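Local structure of putative uncharacterized protein (3F4S) at residues 44-49 / 80-85; 39-44 / 175-180. The protein probably acts as a thiol-disulfide oxidoreductase of the DsbA type, using a redox-active cysteine pair on a thioredoxin fold to introduce disulfides into other proteins. The protein carries 1 engineered substitution. One frame throughout, in Å; residues are numbered along the deposited sequence. Where two conformers were deposited one is given.

Contact 1. Residues 44-49 / 80-85; sequences IEYASL and RHFPLD
Arg80 lies across one face of the Tyr46 ring and then reaches past it to the hydroxyl. Its CB sits over the ring, 3.9 Å from the Tyr46 centroid in a CH-pi contact, and CD follows on to Tyr46 CZ. With CG turned anti to the carbonyl carbon (chi1 -69°) and the chain extended from there to NE, the guanidinium arrives beside the phenol, where NH1 donates to Tyr46 OH at 3.0 Å. The phenol oxygen is met at the guanidinium edge, and with the planes 72° apart the two groups do not stack. Ile44 CG2 covers one guanidinium face, 3.8 Å from Arg80 NH1. The group has further partners in Asp31, a salt bridge to NH2, and the carbonyl of Leu24, which should keep the buried charge well compensated.

Along the backbone, the parallel ladder is firm at Arg80 N to Glu45 O, 2.7 Å, but weak at Ala47 N to Arg80 O. At its last bridge pair, water 1 donates to Ala47 O and also bonds His81 ND1, lying in the imidazole plane, while NE2 is hydrogen-bonded to Ser95 OG. Ser48 CB lies 3.3 Å from Phe82 O, a buried carbonyl without a polar partner.

Helix 150-167 packs on Tyr46 and Phe82, whereas helices 86-94 and 101-113 receive Leu49 and His81, so the paired strands 41-47 and 75-81 lie between helical layers.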
loop_
_atom_site.group_PDB
_atom_site.type_symbol
_atom_site.label_atom_id
_atom_site.label_comp_id
_atom_site.label_asym_id
_atom_site.label_seq_id
_atom_site.Cartn_x
_atom_site.Cartn_y
_atom_site.Cartn_z
ATOM N N ILE A 44 4.296 -3.469 -5.730
ATOM C CA ILE A 44 3.529 -2.245 -5.548
ATOM C C ILE A 44 2.082 -2.651 -5.356
ATOM O O ILE A 44 1.537 -3.393 -6.162
ATOM C CB ILE A 44 3.640 -1.318 -6.779
ATOM C CG1 ILE A 44 5.089 -0.856 -6.964
ATOM C CG2 ILE A 44 2.692 -0.114 -6.648
ATOM C CD1 ILE A 44 5.361 -0.179 -8.304
ATOM N N GLU A 45 1.475 -2.194 -4.269
ATOM C CA GLU A 45 0.080 -2.487 -3.993
ATOM C C GLU A 45 -0.731 -1.198 -3.992
ATOM O O GLU A 45 -0.347 -0.223 -3.342
ATOM C CB GLU A 45 -0.069 -3.170 -2.626
ATOM C CG GLU A 45 -1.523 -3.343 -2.219
ATOM C CD GLU A 45 -1.709 -3.937 -0.819
ATOM O OE1 GLU A 45 -0.707 -4.328 -0.174
ATOM O OE2 GLU A 45 -2.869 -4.017 -0.362
ATOM N N TYR A 46 -1.848 -1.196 -4.716
ATOM C CA TYR A 46 -2.856 -0.150 -4.576
ATOM C C TYR A 46 -4.061 -0.724 -3.843
ATOM O O TYR A 46 -4.602 -1.758 -4.239
ATOM C CB TYR A 46 -3.317 0.353 -5.942
ATOM C CG TYR A 46 -2.331 1.230 -6.676
ATOM C CD1 TYR A 46 -2.355 2.615 -6.525
ATOM C CD2 TYR A 46 -1.386 0.676 -7.530
ATOM C CE1 TYR A 46 -1.458 3.429 -7.213
ATOM C CE2 TYR A 46 -0.483 1.477 -8.219
ATOM C CZ TYR A 46 -0.524 2.849 -8.054
ATOM O OH TYR A 46 0.361 3.637 -8.744
ATOM N N ALA A 47 -4.500 -0.051 -2.785
ATOM C CA ALA A 47 -5.675 -0.517 -2.056
ATOM C C ALA A 47 -6.357 0.622 -1.319
ATOM O O ALA A 47 -5.728 1.621 -0.991
ATOM C CB ALA A 47 -5.292 -1.624 -1.073
ATOM N N SER A 48 -7.652 0.455 -1.075
ATOM C CA SER A 48 -8.420 1.353 -0.233
ATOM C C SER A 48 -8.391 0.815 1.189
ATOM O O SER A 48 -8.581 -0.391 1.410
ATOM C CB SER A 48 -9.870 1.403 -0.720
ATOM O OG SER A 48 -10.732 1.828 0.317
ATOM N N LEU A 49 -8.167 1.697 2.157
ATOM C CA LEU A 49 -8.096 1.278 3.549
ATOM C C LEU A 49 -9.433 0.779 4.109
ATOM O O LEU A 49 -9.461 0.135 5.158
ATOM C CB LEU A 49 -7.543 2.404 4.429
ATOM C CG LEU A 49 -6.072 2.764 4.189
ATOM C CD1 LEU A 49 -5.673 4.056 4.910
ATOM C CD2 LEU A 49 -5.167 1.615 4.620
ATOM N N ARG A 80 0.546 2.077 -2.138
ATOM C CA ARG A 80 0.020 3.340 -2.649
ATOM C C ARG A 80 -1.473 3.425 -2.368
ATOM O O ARG A 80 -2.211 2.451 -2.556
ATOM C CB ARG A 80 0.309 3.492 -4.146
ATOM C CG ARG A 80 1.795 3.691 -4.450
ATOM C CD ARG A 80 2.091 3.758 -5.943
ATOM N NE ARG A 80 3.530 3.821 -6.186
ATOM C CZ ARG A 80 4.098 3.568 -7.360
ATOM N NH1 ARG A 80 3.343 3.237 -8.402
ATOM N NH2 ARG A 80 5.417 3.651 -7.495
ATOM N N HIS A 81 -1.912 4.584 -1.891
ATOM C CA HIS A 81 -3.305 4.767 -1.500
ATOM C C HIS A 81 -4.231 4.800 -2.718
ATOM O O HIS A 81 -3.860 5.286 -3.798
ATOM C CB HIS A 81 -3.471 6.060 -0.695
ATOM C CG HIS A 81 -2.880 5.998 0.682
ATOM N ND1 HIS A 81 -3.338 5.128 1.648
ATOM C CD2 HIS A 81 -1.874 6.702 1.255
ATOM C CE1 HIS A 81 -2.641 5.297 2.758
ATOM N NE2 HIS A 81 -1.746 6.246 2.547
ATOM N N PHE A 82 -5.436 4.273 -2.539
ATOM C CA PHE A 82 -6.467 4.348 -3.562
ATOM C C PHE A 82 -7.796 4.533 -2.845
ATOM O O PHE A 82 -8.608 3.607 -2.784
ATOM C CB PHE A 82 -6.490 3.059 -4.384
ATOM C CG PHE A 82 -7.138 3.208 -5.734
ATOM C CD1 PHE A 82 -6.375 3.508 -6.851
ATOM C CD2 PHE A 82 -8.508 3.051 -5.886
ATOM C CE1 PHE A 82 -6.960 3.641 -8.105
ATOM C CE2 PHE A 82 -9.105 3.183 -7.136
ATOM C CZ PHE A 82 -8.328 3.479 -8.247
ATOM N N PRO A 83 -8.027 5.730 -2.279
ATOM C CA PRO A 83 -9.237 5.860 -1.461
ATOM C C PRO A 83 -10.492 6.004 -2.303
ATOM O O PRO A 83 -10.442 6.519 -3.424
ATOM C CB PRO A 83 -8.968 7.122 -0.632
ATOM C CG PRO A 83 -7.470 7.285 -0.672
ATOM C CD PRO A 83 -7.088 6.839 -2.046
ATOM N N LEU A 84 -11.599 5.513 -1.755
ATOM C CA LEU A 84 -12.861 5.452 -2.487
ATOM C C LEU A 84 -14.005 6.143 -1.759
ATOM O O LEU A 84 -15.132 6.189 -2.263
ATOM C CB LEU A 84 -13.238 3.996 -2.764
ATOM C CG LEU A 84 -12.270 3.265 -3.693
ATOM C CD1 LEU A 84 -12.641 1.805 -3.774
ATOM C CD2 LEU A 84 -12.267 3.900 -5.083
ATOM N N ASP A 85 -13.720 6.672 -0.576
ATOM C CA ASP A 85 -14.766 7.292 0.228
ATOM C C ASP A 85 -14.160 8.285 1.211
ATOM O O ASP A 85 -12.930 8.452 1.271
ATOM C CB ASP A 85 -15.561 6.214 0.965
ATOM C CG ASP A 85 -14.663 5.272 1.735
ATOM O OD1 ASP A 85 -13.788 5.761 2.448
ATOM O OD2 ASP A 85 -14.816 4.047 1.627
HETATM O O HOH W 1 -5.652 3.886 0.644
HETATM O O HOH W 2 -11.451 4.515 0.819
#

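Contact 2. Residues 39-44 / 175-180; sequences APILMI and FFIKLN
Asn180 turns its side chain back onto the loop before strand 41-44, and its amide ND2 donates to Ala39 O at 2.9 Å. CG stands anti to the backbone N (chi1 -172°), which carries the amide across to that carbonyl; the acceptor lies in the amide plane, and the N-H meets a lone pair of the oxygen. Asn180 N adds a straight bond to Pro40 O, 2.9 Å, although here the donor sits above the carbonyl plane. Together they fasten the strand ends.

Inward, four backbone bonds make a regular antiparallel ladder, in which Leu42 pairs with Lys178 and Ile44 with Phe176, each pair bonded both ways. On the face bearing Met43 and Ile177, the two side chains run side by side. The methionine is extended as far as SD and bends there (chi3 -71°), bringing CE to 3.7 Å from Ile177 CD1. Its SD also makes a Met-aromatic contact with Phe175, 4.2 Å from CD1 and oblique to the ring. Ile41 CD1 meets Leu179 CD2 at 3.8 Å farther along.

Around this shell, helix 199-216 covers Ile41, Ile177 and Leu179, and Phe202 from it meets the Phe175 ring edge-to-face. Pro37 gives Asn180 ND2 a second acceptor. The pairing of strands 41-47 and 174-179 is the junction between the parallel and antiparallel parts of the thioredoxin-fold sheet, covered on one face by helix 199-216.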
loop_
_atom_site.group_PDB
_atom_site.type_symbol
_atom_site.label_atom_id
_atom_site.label_comp_id
_atom_site.label_asym_id
_atom_site.label_seq_id
_atom_site.Cartn_x
_atom_site.Cartn_y
_atom_site.Cartn_z
ATOM N N ALA A 39 16.245 -4.546 -2.801
ATOM C CA ALA A 39 15.783 -5.929 -2.847
ATOM C C ALA A 39 15.627 -6.377 -4.298
ATOM O O ALA A 39 15.361 -5.559 -5.175
ATOM C CB ALA A 39 14.467 -6.081 -2.088
ATOM N N PRO A 40 15.813 -7.680 -4.558
ATOM C CA PRO A 40 15.684 -8.229 -5.914
ATOM C C PRO A 40 14.284 -8.061 -6.501
ATOM O O PRO A 40 14.172 -7.832 -7.707
ATOM C CB PRO A 40 15.997 -9.717 -5.725
ATOM C CG PRO A 40 16.779 -9.792 -4.482
ATOM C CD PRO A 40 16.319 -8.677 -3.601
ATOM N N ILE A 41 13.242 -8.172 -5.673
ATOM C CA ILE A 41 11.867 -8.146 -6.163
ATOM C C ILE A 41 11.146 -6.902 -5.663
ATOM O O ILE A 41 11.440 -6.402 -4.579
ATOM C CB ILE A 41 11.088 -9.411 -5.721
ATOM C CG1 ILE A 41 11.815 -10.669 -6.212
ATOM C CG2 ILE A 41 9.637 -9.376 -6.216
ATOM C CD1 ILE A 41 12.086 -10.678 -7.708
ATOM N N LEU A 42 10.208 -6.406 -6.467
ATOM C CA LEU A 42 9.409 -5.237 -6.118
ATOM C C LEU A 42 7.925 -5.581 -6.132
ATOM O O LEU A 42 7.434 -6.176 -7.089
ATOM C CB LEU A 42 9.662 -4.108 -7.119
ATOM C CG LEU A 42 8.694 -2.921 -7.047
ATOM C CD1 LEU A 42 8.753 -2.271 -5.675
ATOM C CD2 LEU A 42 8.999 -1.902 -8.144
ATOM N N MET A 43 7.214 -5.198 -5.076
ATOM C CA MET A 43 5.757 -5.279 -5.059
ATOM C C MET A 43 5.172 -3.895 -4.825
ATOM O O MET A 43 5.515 -3.227 -3.850
ATOM C CB MET A 43 5.249 -6.231 -3.970
ATOM C CG MET A 43 3.745 -6.089 -3.694
ATOM S SD MET A 43 3.144 -7.157 -2.374
ATOM C CE MET A 43 3.255 -8.759 -3.159
ATOM N N ILE A 44 4.296 -3.469 -5.730
ATOM C CA ILE A 44 3.529 -2.245 -5.548
ATOM C C ILE A 44 2.082 -2.651 -5.356
ATOM O O ILE A 44 1.537 -3.393 -6.162
ATOM C CB ILE A 44 3.640 -1.318 -6.779
ATOM C CG1 ILE A 44 5.089 -0.856 -6.964
ATOM C CG2 ILE A 44 2.692 -0.114 -6.648
ATOM C CD1 ILE A 44 5.361 -0.179 -8.304
ATOM N N PHE A 175 -2.076 -5.565 -7.320
ATOM C CA PHE A 175 -0.662 -5.750 -7.014
ATOM C C PHE A 175 0.148 -5.835 -8.288
ATOM O O PHE A 175 -0.241 -6.508 -9.241
ATOM C CB PHE A 175 -0.448 -7.052 -6.233
ATOM C CG PHE A 175 -1.269 -7.153 -4.987
ATOM C CD1 PHE A 175 -0.749 -6.759 -3.763
ATOM C CD2 PHE A 175 -2.564 -7.649 -5.033
ATOM C CE1 PHE A 175 -1.508 -6.848 -2.611
ATOM C CE2 PHE A 175 -3.327 -7.741 -3.880
ATOM C CZ PHE A 175 -2.796 -7.338 -2.669
ATOM N N PHE A 176 1.284 -5.155 -8.299
ATOM C CA PHE A 176 2.238 -5.310 -9.380
ATOM C C PHE A 176 3.493 -5.907 -8.777
ATOM O O PHE A 176 4.066 -5.348 -7.840
ATOM C CB PHE A 176 2.529 -3.968 -10.052
ATOM C CG PHE A 176 1.324 -3.344 -10.694
ATOM C CD1 PHE A 176 0.952 -3.685 -11.987
ATOM C CD2 PHE A 176 0.551 -2.425 -10.001
ATOM C CE1 PHE A 176 -0.160 -3.116 -12.578
ATOM C CE2 PHE A 176 -0.563 -1.851 -10.584
ATOM C CZ PHE A 176 -0.921 -2.201 -11.874
ATOM N N ILE A 177 3.898 -7.059 -9.301
ATOM C CA ILE A 177 5.065 -7.768 -8.794
ATOM C C ILE A 177 6.052 -8.012 -9.932
ATOM O O ILE A 177 5.722 -8.656 -10.928
ATOM C CB ILE A 177 4.673 -9.105 -8.139
ATOM C CG1 ILE A 177 3.557 -8.892 -7.111
ATOM C CG2 ILE A 177 5.900 -9.759 -7.495
ATOM C CD1 ILE A 177 2.944 -10.178 -6.597
ATOM N N LYS A 178 7.263 -7.488 -9.780
ATOM C CA LYS A 178 8.224 -7.488 -10.869
ATOM C C LYS A 178 9.641 -7.415 -10.318
ATOM O O LYS A 178 9.845 -7.201 -9.121
ATOM C CB LYS A 178 7.966 -6.297 -11.802
ATOM C CG LYS A 178 8.160 -4.944 -11.130
ATOM C CD LYS A 178 7.690 -3.783 -12.005
ATOM C CE LYS A 178 8.447 -3.731 -13.324
ATOM N NZ LYS A 178 9.923 -3.616 -13.144
ATOM N N LEU A 179 10.617 -7.601 -11.197
ATOM C CA LEU A 179 12.007 -7.421 -10.818
ATOM C C LEU A 179 12.212 -5.966 -10.439
ATOM O O LEU A 179 11.703 -5.061 -11.101
ATOM C CB LEU A 179 12.928 -7.796 -11.975
ATOM C CG LEU A 179 12.819 -9.252 -12.418
ATOM C CD1 LEU A 179 13.712 -9.511 -13.624
ATOM C CD2 LEU A 179 13.169 -10.179 -11.266
ATOM N N ASN A 180 12.938 -5.741 -9.354
ATOM C CA ASN A 180 13.227 -4.389 -8.921
ATOM C C ASN A 180 14.396 -3.829 -9.731
ATOM O O ASN A 180 15.463 -3.571 -9.187
ATOM C CB ASN A 180 13.532 -4.374 -7.421
ATOM C CG ASN A 180 13.653 -2.971 -6.856
ATOM O OD1 ASN A 180 13.164 -2.001 -7.440
ATOM N ND2 ASN A 180 14.302 -2.860 -5.704
#

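Strand 41-47 serves both contacts: contact 1 pairs its C-terminal part with strand 75-81 in parallel, and contact 2 pairs its N-terminal part with strand 174-179 in antiparallel fashion along the other edge. Their centres are about 17 Å apart, yet they share Ile44 and touch side chain to side chain, Glu45 CD lying 3.4 Å from Phe175 CE1 and Tyr46 CD2 4.0 Å from Phe176 CE2. Contact 1 is closer to the probable redox site, since Ala47 touches the residues of the Cys51-Cys54 disulfide, a CxxC pair at a helix start; Phe175 of contact 2 lies near that pair without touching it.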